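Local coordinates for putative hydrolase (Agrobacterium vitis, PDB 3LLC), which probably hydrolyses acyl esters and thioesters, as an alpha/beta hydrolase related to the acyl-protein thioesterase ABHD10, at residues A[21-29]-A[70-81]; A[29-40]-A[59-70]. All blocks are in the same frame, centred on the assembly; numbering follows the deposited sequence.

Overall arrangement
Both contacts sit where strand 68-72 of the mixed sheet is paired with strand 23-30, and they share Val29 and Ile70; their centres lie about 20 Å apart. Contact 2 (29-40 with 59-70) covers the start of strand 68-72 and brings in its parallel neighbour 39-43 and helix 53-65, a beta-alpha-beta unit. Contact 1 (21-29 with 70-81) follows the same strand on into the loop, where Tyr74 touches the residues of a probable nucleophile elbow. The two meet directly, Arg71 NE lying 4.0 Å from Asp59 CB. A 1,2-ethanediol, probably from the crystallisation liquor, has its nearest atom about 3 Å from the nearest side-chain atom of Val29.

Contact 1 of 2, residues A[21-29]-A[70-81]; sequences DARSIAALV and IRFDYSGHGASG
Leu28 and Arg71 form the antiparallel hydrogen-bonded pair of this contact: Leu28 N reaches Arg71 O at 2.9 Å, and Arg71 N returns a nearly straight bond to Leu28 O (172°). The ladder goes on toward the loop through Asp73 N to Ala26 O. Next Ser80 lends its side chain in place of a backbone acceptor. Ser80 OG takes the N-H of Ala26 at 2.9 Å and gives its own proton to Asp73 O, which ties the returning loop to strand 23-30 through Ala26 and to Asp73 through its carbonyl. Gly81 N then closes on Ser24 O at 174°. These bonds join strands 23-30 and 68-72, antiparallel neighbours in the alpha/beta hydrolase sheet, and continue along a loop folded by type II and type II' turns, 74-77 and 77-80; Ala79 N, bound to Asp73 OD2, braces the second turn. Among apolar contacts, Ile25 CG2 lies 3.9 Å from Phe72 CD2, the two side chains running side by side toward helix 89-103. Ala26 CB meets Ala79 CB at 3.7 Å. Leu28 CD1 covers one face of the Arg71 guanidinium, 3.7 Å from Arg71 NH2; a bend at chi3 (-73°) turns that group back over the leucine. A water accepts from Arg71 NE in the guanidinium plane, while Arg71 NH1 bonds Met50 O. Arg23 CG packs on Ser75 CB, and Glu95 OE2 receives both Arg23 NE and Ser75 OG.

Contact 2 of 2, residues A[29-40]-A[59-70]; sequences VRAPAQDERPTC and DDLAASLGVGAI. With EDO (1,2-ethanediol), chain F.
Asp59, on helix 53-65, is gripped side-on by Arg30: NE of Arg30 donates to OD1 of Asp59 at 3.0 Å, and Arg30 NH2 reaches Asp59 OD2 at 2.8 Å. The second bond uses the syn lone pair of OD2, whereas NE meets OD1 from above the carboxylate, since the two flat groups are turned 41° apart. With CG anti to the backbone N (chi1 -175°) and a bend at chi3, the Arg30 chain runs out from the strand and turns its guanidinium edge to the acid. One turn on, Ala63 CB sits over a face of that guanidinium, 3.6 Å from Arg30 CZ. Gly66 ends the helix in a Schellman motif with positive phi, and its carbonyl oxygen accepts twice, from Ala33 N at 2.9 Å and, on the opposite face of its plane, from Arg37 NH1 at 3.3 Å. Val67 presses CB against Pro38 O, and a water bridges Val67 O to Ala31 O. At Gly68 the backbone enters the sheet: its N donates to Pro38 O, its O accepts from Cys40 N, and Thr39 OG1 fills the place where a CB would project, with Pro32 CD close beside it. A 1,2-ethanediol bonds weakly to Thr39 OG1 and lies near Val29 CG2. Ala69 exchanges two bonds with Arg30 on one side, then Ile70 N bonds Cys40 O on the other at 2.8 Å. Thr39 CG2 packs 3.7 Å from Ile70 CG1. Strand 68-72 thus runs antiparallel to 23-30 and parallel to 39-43, the latter through the right-handed beta-alpha-beta crossover expected of this fold. Clamped to Asp59 and covered by Ala63, Arg30 has its rotation fixed, and the paired charges would probably stabilise the ionised carboxylate while tying strand 23-30 to the helix.

Contact 1 of 2, residues A[21-29]-A[70-81]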
loop_
_atom_site.group_PDB
_atom_site.type_symbol
_atom_site.label_atom_id
_atom_site.label_comp_id
_atom_site.label_asym_id
_atom_site.label_seq_id
_atom_site.Cartn_x
_atom_site.Cartn_y
_atom_site.Cartn_z
ATOM N N ASP A 21 -5.821 4.710 -21.829
ATOM C CA ASP A 21 -5.490 4.491 -20.424
ATOM C C ASP A 21 -5.409 3.017 -20.003
ATOM O O ASP A 21 -5.066 2.749 -18.852
ATOM C CB ASP A 21 -6.495 5.227 -19.512
ATOM C CG ASP A 21 -6.410 6.751 -19.649
ATOM O OD1 ASP A 21 -5.293 7.296 -19.754
ATOM O OD2 ASP A 21 -7.467 7.406 -19.644
ATOM N N ALA A 22 -5.739 2.082 -20.883
ATOM C CA ALA A 22 -5.717 0.653 -20.523
ATOM C C ALA A 22 -4.284 0.218 -20.201
ATOM O O ALA A 22 -3.333 0.668 -20.837
ATOM C CB ALA A 22 -6.305 -0.204 -21.600
ATOM N N ARG A 23 -4.129 -0.609 -19.180
ATOM C CA ARG A 23 -2.841 -1.220 -18.879
ATOM C C ARG A 23 -3.042 -2.617 -18.299
ATOM O O ARG A 23 -4.035 -2.883 -17.611
ATOM C CB ARG A 23 -2.021 -0.335 -17.917
ATOM C CG ARG A 23 -2.618 -0.084 -16.530
ATOM C CD ARG A 23 -3.284 1.231 -16.461
ATOM N NE ARG A 23 -3.756 1.633 -15.137
ATOM C CZ ARG A 23 -4.891 2.294 -14.937
ATOM N NH1 ARG A 23 -5.690 2.584 -15.973
ATOM N NH2 ARG A 23 -5.242 2.666 -13.715
ATOM N N SER A 24 -2.085 -3.497 -18.566
ATOM C CA SER A 24 -2.122 -4.867 -18.042
ATOM C C SER A 24 -1.313 -4.971 -16.737
ATOM O O SER A 24 -0.127 -4.595 -16.687
ATOM C CB SER A 24 -1.585 -5.882 -19.064
ATOM O OG SER A 24 -2.367 -5.999 -20.245
ATOM N N ILE A 25 -1.956 -5.489 -15.684
ATOM C CA ILE A 25 -1.368 -5.650 -14.361
ATOM C C ILE A 25 -1.008 -7.127 -14.112
ATOM O O ILE A 25 -1.847 -8.047 -14.269
ATOM C CB ILE A 25 -2.369 -5.109 -13.260
ATOM C CG1 ILE A 25 -2.643 -3.627 -13.494
ATOM C CG2 ILE A 25 -1.871 -5.429 -11.829
ATOM C CD1 ILE A 25 -1.362 -2.691 -13.490
ATOM N N ALA A 26 0.263 -7.366 -13.766
ATOM C CA ALA A 26 0.760 -8.702 -13.471
ATOM C C ALA A 26 0.472 -9.031 -11.980
ATOM O O ALA A 26 0.687 -8.195 -11.079
ATOM C CB ALA A 26 2.286 -8.801 -13.768
ATOM N N ALA A 27 -0.007 -10.253 -11.735
ATOM C CA ALA A 27 -0.353 -10.724 -10.380
ATOM C C ALA A 27 0.073 -12.178 -10.155
ATOM O O ALA A 27 0.134 -12.993 -11.086
ATOM C CB ALA A 27 -1.897 -10.540 -10.093
ATOM N N LEU A 28 0.414 -12.468 -8.900
ATOM C CA LEU A 28 0.792 -13.795 -8.415
ATOM C C LEU A 28 -0.180 -14.135 -7.268
ATOM O O LEU A 28 -0.243 -13.394 -6.274
ATOM C CB LEU A 28 2.238 -13.771 -7.893
ATOM C CG LEU A 28 3.355 -13.567 -8.942
ATOM C CD1 LEU A 28 4.703 -13.273 -8.265
ATOM C CD2 LEU A 28 3.452 -14.788 -9.921
ATOM N N VAL A 29 -0.902 -15.243 -7.397
ATOM C CA VAL A 29 -1.999 -15.589 -6.479
ATOM C C VAL A 29 -1.926 -17.033 -5.983
ATOM O O VAL A 29 -1.598 -17.973 -6.736
ATOM C CB VAL A 29 -3.383 -15.388 -7.141
ATOM C CG1 VAL A 29 -3.688 -16.515 -8.123
ATOM C CG2 VAL A 29 -4.468 -15.327 -6.086
ATOM N N ILE A 70 -2.523 -12.647 -2.354
ATOM C CA ILE A 70 -2.484 -11.918 -3.637
ATOM C C ILE A 70 -1.341 -10.889 -3.597
ATOM O O ILE A 70 -1.263 -10.087 -2.677
ATOM C CB ILE A 70 -3.796 -11.202 -3.969
ATOM C CG1 ILE A 70 -4.934 -12.200 -4.177
ATOM C CG2 ILE A 70 -3.647 -10.308 -5.226
ATOM C CD1 ILE A 70 -6.321 -11.580 -4.219
ATOM N N ARG A 71 -0.476 -10.922 -4.615
ATOM C CA ARG A 71 0.470 -9.814 -4.863
ATOM C C ARG A 71 0.300 -9.356 -6.298
ATOM O O ARG A 71 -0.093 -10.172 -7.156
ATOM C CB ARG A 71 1.908 -10.287 -4.678
ATOM C CG ARG A 71 2.262 -10.689 -3.243
ATOM C CD ARG A 71 3.636 -11.391 -3.167
ATOM N NE ARG A 71 3.630 -12.740 -3.695
ATOM C CZ ARG A 71 4.618 -13.314 -4.374
ATOM N NH1 ARG A 71 5.728 -12.653 -4.691
ATOM N NH2 ARG A 71 4.475 -14.557 -4.784
ATOM N N PHE A 72 0.561 -8.069 -6.552
ATOM C CA PHE A 72 0.538 -7.519 -7.915
ATOM C C PHE A 72 1.525 -6.342 -8.024
ATOM O O PHE A 72 1.927 -5.775 -7.007
ATOM C CB PHE A 72 -0.868 -7.074 -8.299
ATOM C CG PHE A 72 -1.340 -5.881 -7.528
ATOM C CD1 PHE A 72 -1.831 -6.029 -6.229
ATOM C CD2 PHE A 72 -1.261 -4.593 -8.068
ATOM C CE1 PHE A 72 -2.221 -4.932 -5.492
ATOM C CE2 PHE A 72 -1.675 -3.480 -7.329
ATOM C CZ PHE A 72 -2.153 -3.666 -6.028
ATOM N N ASP A 73 1.943 -6.038 -9.251
ATOM C CA ASP A 73 2.832 -4.882 -9.531
ATOM C C ASP A 73 1.993 -3.703 -10.016
ATOM O O ASP A 73 1.197 -3.824 -10.955
ATOM C CB ASP A 73 3.895 -5.227 -10.569
ATOM C CG ASP A 73 5.125 -5.990 -9.964
ATOM O OD1 ASP A 73 5.509 -5.680 -8.807
ATOM O OD2 ASP A 73 5.705 -6.845 -10.685
ATOM N N TYR A 74 2.176 -2.558 -9.377
ATOM C CA TYR A 74 1.569 -1.304 -9.867
ATOM C C TYR A 74 2.004 -1.009 -11.309
ATOM O O TYR A 74 3.069 -1.465 -11.746
ATOM C CB TYR A 74 1.979 -0.128 -9.001
ATOM C CG TYR A 74 1.617 -0.186 -7.526
ATOM C CD1 TYR A 74 0.282 -0.185 -7.108
ATOM C CD2 TYR A 74 2.597 -0.126 -6.542
ATOM C CE1 TYR A 74 -0.037 -0.193 -5.746
ATOM C CE2 TYR A 74 2.268 -0.128 -5.181
ATOM C CZ TYR A 74 0.942 -0.149 -4.798
ATOM O OH TYR A 74 0.628 -0.165 -3.460
ATOM N N SER A 75 1.153 -0.330 -12.084
ATOM C CA SER A 75 1.571 0.128 -13.393
ATOM C C SER A 75 2.896 0.927 -13.252
ATOM O O SER A 75 3.090 1.639 -12.268
ATOM C CB SER A 75 0.506 0.988 -14.108
ATOM O OG SER A 75 0.121 2.123 -13.346
ATOM N N GLY A 76 3.784 0.775 -14.237
ATOM C CA GLY A 76 5.091 1.422 -14.218
ATOM C C GLY A 76 6.166 0.727 -13.391
ATOM O O GLY A 76 7.327 1.167 -13.375
ATOM N N HIS A 77 5.790 -0.364 -12.735
ATOM C CA HIS A 77 6.660 -1.103 -11.803
ATOM C C HIS A 77 6.761 -2.571 -12.232
ATOM O O HIS A 77 5.803 -3.155 -12.777
ATOM C CB HIS A 77 6.067 -1.141 -10.393
ATOM C CG HIS A 77 5.925 0.186 -9.698
ATOM N ND1 HIS A 77 5.105 1.210 -10.155
ATOM C CD2 HIS A 77 6.429 0.616 -8.512
ATOM C CE1 HIS A 77 5.127 2.210 -9.284
ATOM N NE2 HIS A 77 5.920 1.880 -8.283
ATOM N N GLY A 78 7.904 -3.190 -11.940
ATOM C CA GLY A 78 8.072 -4.618 -12.101
ATOM C C GLY A 78 7.568 -5.222 -13.416
ATOM O O GLY A 78 8.024 -4.852 -14.506
ATOM N N ALA A 79 6.698 -6.238 -13.301
ATOM C CA ALA A 79 6.269 -7.036 -14.450
ATOM C C ALA A 79 5.042 -6.444 -15.157
ATOM O O ALA A 79 4.635 -6.961 -16.207
ATOM C CB ALA A 79 5.994 -8.556 -14.017
ATOM N N SER A 80 4.471 -5.380 -14.604
ATOM C CA SER A 80 3.275 -4.738 -15.198
ATOM C C SER A 80 3.577 -3.773 -16.358
ATOM O O SER A 80 4.746 -3.399 -16.587
ATOM C CB SER A 80 2.459 -4.042 -14.120
ATOM O OG SER A 80 1.868 -5.008 -13.270
ATOM N N GLY A 81 2.537 -3.435 -17.126
ATOM C CA GLY A 81 2.621 -2.443 -18.189
ATOM C C GLY A 81 2.481 -1.011 -17.678
ATOM O O GLY A 81 2.357 -0.771 -16.476
HETATM O O HOH W 1 1.340 -14.504 -3.522
#

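Contact 2 of 2, residues A[29-40]-A[59-70]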
loop_
_atom_site.group_PDB
_atom_site.type_symbol
_atom_site.label_atom_id
_atom_site.label_comp_id
_atom_site.label_asym_id
_atom_site.label_seq_id
_atom_site.Cartn_x
_atom_site.Cartn_y
_atom_site.Cartn_z
ATOM N N VAL A 29 -0.902 -15.243 -7.397
ATOM C CA VAL A 29 -1.999 -15.589 -6.479
ATOM C C VAL A 29 -1.926 -17.033 -5.983
ATOM O O VAL A 29 -1.598 -17.973 -6.736
ATOM C CB VAL A 29 -3.383 -15.388 -7.141
ATOM C CG1 VAL A 29 -3.688 -16.515 -8.123
ATOM C CG2 VAL A 29 -4.468 -15.327 -6.086
ATOM N N ARG A 30 -2.205 -17.201 -4.694
ATOM C CA ARG A 30 -2.280 -18.491 -4.048
ATOM C C ARG A 30 -3.699 -18.611 -3.478
ATOM O O ARG A 30 -4.109 -17.777 -2.676
ATOM C CB ARG A 30 -1.233 -18.527 -2.930
ATOM C CG ARG A 30 -1.081 -19.815 -2.213
ATOM C CD ARG A 30 -0.149 -19.661 -1.018
ATOM N NE ARG A 30 1.224 -19.329 -1.394
ATOM C CZ ARG A 30 2.177 -20.217 -1.683
ATOM N NH1 ARG A 30 1.919 -21.521 -1.725
ATOM N NH2 ARG A 30 3.399 -19.803 -1.981
ATOM N N ALA A 31 -4.454 -19.621 -3.905
ATOM C CA ALA A 31 -5.808 -19.841 -3.364
ATOM C C ALA A 31 -5.760 -20.279 -1.888
ATOM O O ALA A 31 -4.850 -20.998 -1.478
ATOM C CB ALA A 31 -6.574 -20.892 -4.210
ATOM N N PRO A 32 -6.758 -19.864 -1.085
ATOM C CA PRO A 32 -6.892 -20.456 0.252
ATOM C C PRO A 32 -7.220 -21.949 0.199
ATOM O O PRO A 32 -7.800 -22.419 -0.783
ATOM C CB PRO A 32 -8.037 -19.651 0.880
ATOM C CG PRO A 32 -8.845 -19.185 -0.269
ATOM C CD PRO A 32 -7.876 -18.958 -1.404
ATOM N N ALA A 33 -6.820 -22.702 1.228
ATOM C CA ALA A 33 -7.067 -24.147 1.257
ATOM C C ALA A 33 -8.572 -24.440 1.326
ATOM O O ALA A 33 -9.012 -25.492 0.901
ATOM C CB ALA A 33 -6.348 -24.801 2.425
ATOM N N GLN A 34 -9.331 -23.512 1.917
ATOM C CA GLN A 34 -10.801 -23.585 1.917
ATOM C C GLN A 34 -11.327 -22.179 1.645
ATOM O O GLN A 34 -10.764 -21.192 2.119
ATOM C CB GLN A 34 -11.348 -24.121 3.252
ATOM C CG GLN A 34 -10.696 -25.401 3.759
ATOM C CD GLN A 34 -11.088 -26.642 2.960
ATOM O OE1 GLN A 34 -11.970 -26.595 2.100
ATOM N NE2 GLN A 34 -10.423 -27.757 3.242
ATOM N N ASP A 35 -12.394 -22.081 0.847
ATOM C CA ASP A 35 -12.884 -20.759 0.357
ATOM C C ASP A 35 -13.296 -19.782 1.464
ATOM O O ASP A 35 -13.268 -18.565 1.256
ATOM C CB ASP A 35 -14.079 -20.928 -0.605
ATOM C CG ASP A 35 -13.691 -21.552 -1.953
ATOM O OD1 ASP A 35 -12.497 -21.535 -2.320
ATOM O OD2 ASP A 35 -14.595 -22.049 -2.646
ATOM N N GLU A 36 -13.680 -20.321 2.625
ATOM C CA GLU A 36 -14.125 -19.509 3.771
ATOM C C GLU A 36 -12.978 -18.752 4.450
ATOM O O GLU A 36 -13.203 -17.768 5.169
ATOM C CB GLU A 36 -14.853 -20.384 4.804
ATOM C CG GLU A 36 -13.972 -21.423 5.507
ATOM C CD GLU A 36 -14.773 -22.397 6.339
ATOM O OE1 GLU A 36 -15.613 -21.940 7.148
ATOM O OE2 GLU A 36 -14.555 -23.621 6.182
ATOM N N ARG A 37 -11.742 -19.199 4.226
ATOM C CA ARG A 37 -10.581 -18.576 4.858
ATOM C C ARG A 37 -10.258 -17.241 4.184
ATOM O O ARG A 37 -10.543 -17.058 3.014
ATOM C CB ARG A 37 -9.386 -19.534 4.801
ATOM C CG ARG A 37 -9.628 -20.847 5.543
ATOM C CD ARG A 37 -8.458 -21.799 5.424
ATOM N NE ARG A 37 -8.667 -23.004 6.213
ATOM C CZ ARG A 37 -7.729 -23.918 6.429
ATOM N NH1 ARG A 37 -6.521 -23.753 5.918
ATOM N NH2 ARG A 37 -7.993 -24.986 7.165
ATOM N N PRO A 38 -9.670 -16.289 4.935
ATOM C CA PRO A 38 -9.307 -15.020 4.330
ATOM C C PRO A 38 -8.170 -15.130 3.311
ATOM O O PRO A 38 -7.493 -16.169 3.219
ATOM C CB PRO A 38 -8.866 -14.161 5.518
ATOM C CG PRO A 38 -8.382 -15.124 6.508
ATOM C CD PRO A 38 -9.212 -16.369 6.337
ATOM N N THR A 39 -8.055 -14.076 2.525
ATOM C CA THR A 39 -6.940 -13.833 1.606
ATOM C C THR A 39 -6.176 -12.558 2.020
ATOM O O THR A 39 -6.739 -11.468 2.170
ATOM C CB THR A 39 -7.466 -13.723 0.152
ATOM O OG1 THR A 39 -8.024 -14.981 -0.259
ATOM C CG2 THR A 39 -6.333 -13.255 -0.866
ATOM N N CYS A 40 -4.869 -12.703 2.201
ATOM C CA CYS A 40 -3.988 -11.569 2.454
ATOM C C CYS A 40 -3.566 -10.902 1.134
ATOM O O CYS A 40 -3.052 -11.581 0.224
ATOM C CB CYS A 40 -2.755 -12.048 3.215
ATOM S SG CYS A 40 -3.037 -12.821 4.838
ATOM N N ASP A 59 3.346 -13.819 1.730
ATOM C CA ASP A 59 2.981 -15.036 0.992
ATOM C C ASP A 59 3.351 -16.347 1.715
ATOM O O ASP A 59 2.537 -17.292 1.745
ATOM C CB ASP A 59 3.599 -15.028 -0.396
ATOM C CG ASP A 59 3.307 -16.321 -1.170
ATOM O OD1 ASP A 59 2.182 -16.464 -1.699
ATOM O OD2 ASP A 59 4.190 -17.199 -1.229
ATOM N N ASP A 60 4.571 -16.415 2.282
ATOM C CA ASP A 60 5.042 -17.597 2.994
ATOM C C ASP A 60 4.184 -17.884 4.244
ATOM O O ASP A 60 3.790 -19.037 4.482
ATOM C CB ASP A 60 6.510 -17.444 3.406
ATOM C CG ASP A 60 7.043 -18.659 4.111
ATOM O OD1 ASP A 60 7.355 -19.645 3.424
ATOM O OD2 ASP A 60 7.121 -18.639 5.354
ATOM N N LEU A 61 3.881 -16.838 5.009
ATOM C CA LEU A 61 3.007 -16.975 6.185
ATOM C C LEU A 61 1.614 -17.512 5.770
ATOM O O LEU A 61 1.106 -18.490 6.340
ATOM C CB LEU A 61 2.848 -15.658 6.894
ATOM C CG LEU A 61 1.884 -15.763 8.097
ATOM C CD1 LEU A 61 2.486 -16.616 9.274
ATOM C CD2 LEU A 61 1.479 -14.402 8.521
ATOM N N ALA A 62 1.025 -16.879 4.757
ATOM C CA ALA A 62 -0.257 -17.332 4.201
ATOM C C ALA A 62 -0.246 -18.806 3.801
ATOM O O ALA A 62 -1.141 -19.575 4.205
ATOM C CB ALA A 62 -0.693 -16.421 3.023
ATOM N N ALA A 63 0.765 -19.223 3.030
ATOM C CA ALA A 63 0.948 -20.622 2.676
ATOM C C ALA A 63 0.979 -21.563 3.875
ATOM O O ALA A 63 0.384 -22.646 3.836
ATOM C CB ALA A 63 2.222 -20.807 1.852
ATOM N N SER A 64 1.672 -21.165 4.938
ATOM C CA SER A 64 1.825 -22.023 6.112
ATOM C C SER A 64 0.508 -22.188 6.887
ATOM O O SER A 64 0.324 -23.192 7.539
ATOM C CB SER A 64 2.902 -21.483 7.061
ATOM O OG SER A 64 2.431 -20.350 7.774
ATOM N N LEU A 65 -0.386 -21.201 6.820
ATOM C CA LEU A 65 -1.667 -21.245 7.537
ATOM C C LEU A 65 -2.847 -21.726 6.641
ATOM O O LEU A 65 -3.981 -21.858 7.114
ATOM C CB LEU A 65 -1.964 -19.869 8.156
ATOM C CG LEU A 65 -0.965 -19.386 9.225
ATOM C CD1 LEU A 65 -1.339 -17.991 9.710
ATOM C CD2 LEU A 65 -0.888 -20.386 10.385
ATOM N N GLY A 66 -2.572 -21.995 5.365
ATOM C CA GLY A 66 -3.597 -22.443 4.410
ATOM C C GLY A 66 -4.557 -21.327 3.993
ATOM O O GLY A 66 -5.696 -21.581 3.625
ATOM N N VAL A 67 -4.106 -20.088 4.057
ATOM C CA VAL A 67 -4.939 -18.962 3.655
ATOM C C VAL A 67 -4.466 -18.379 2.313
ATOM O O VAL A 67 -3.386 -18.721 1.812
ATOM C CB VAL A 67 -5.082 -17.895 4.762
ATOM C CG1 VAL A 67 -5.468 -18.545 6.101
ATOM C CG2 VAL A 67 -3.839 -17.014 4.891
ATOM N N GLY A 68 -5.295 -17.536 1.722
ATOM C CA GLY A 68 -5.006 -16.987 0.422
ATOM C C GLY A 68 -3.935 -15.898 0.464
ATOM O O GLY A 68 -3.687 -15.239 1.506
ATOM N N ALA A 69 -3.311 -15.684 -0.691
ATOM C CA ALA A 69 -2.371 -14.560 -0.848
ATOM C C ALA A 69 -2.435 -13.978 -2.260
ATOM O O ALA A 69 -2.440 -14.739 -3.245
ATOM C CB ALA A 69 -0.955 -15.014 -0.522
ATOM N N ILE A 70 -2.523 -12.647 -2.354
ATOM C CA ILE A 70 -2.484 -11.918 -3.637
ATOM C C ILE A 70 -1.341 -10.889 -3.597
ATOM O O ILE A 70 -1.263 -10.087 -2.677
ATOM C CB ILE A 70 -3.796 -11.202 -3.969
ATOM C CG1 ILE A 70 -4.934 -12.200 -4.177
ATOM C CG2 ILE A 70 -3.647 -10.308 -5.226
ATOM C CD1 ILE A 70 -6.321 -11.580 -4.219
HETATM C C1 EDO F . -7.400 -15.628 -3.574
HETATM O O1 EDO F . -8.756 -15.167 -3.491
HETATM C C2 EDO F . -7.204 -16.361 -4.886
HETATM O O2 EDO F . -8.265 -17.285 -5.132
HETATM O O HOH W 2 -3.395 -21.341 0.667
#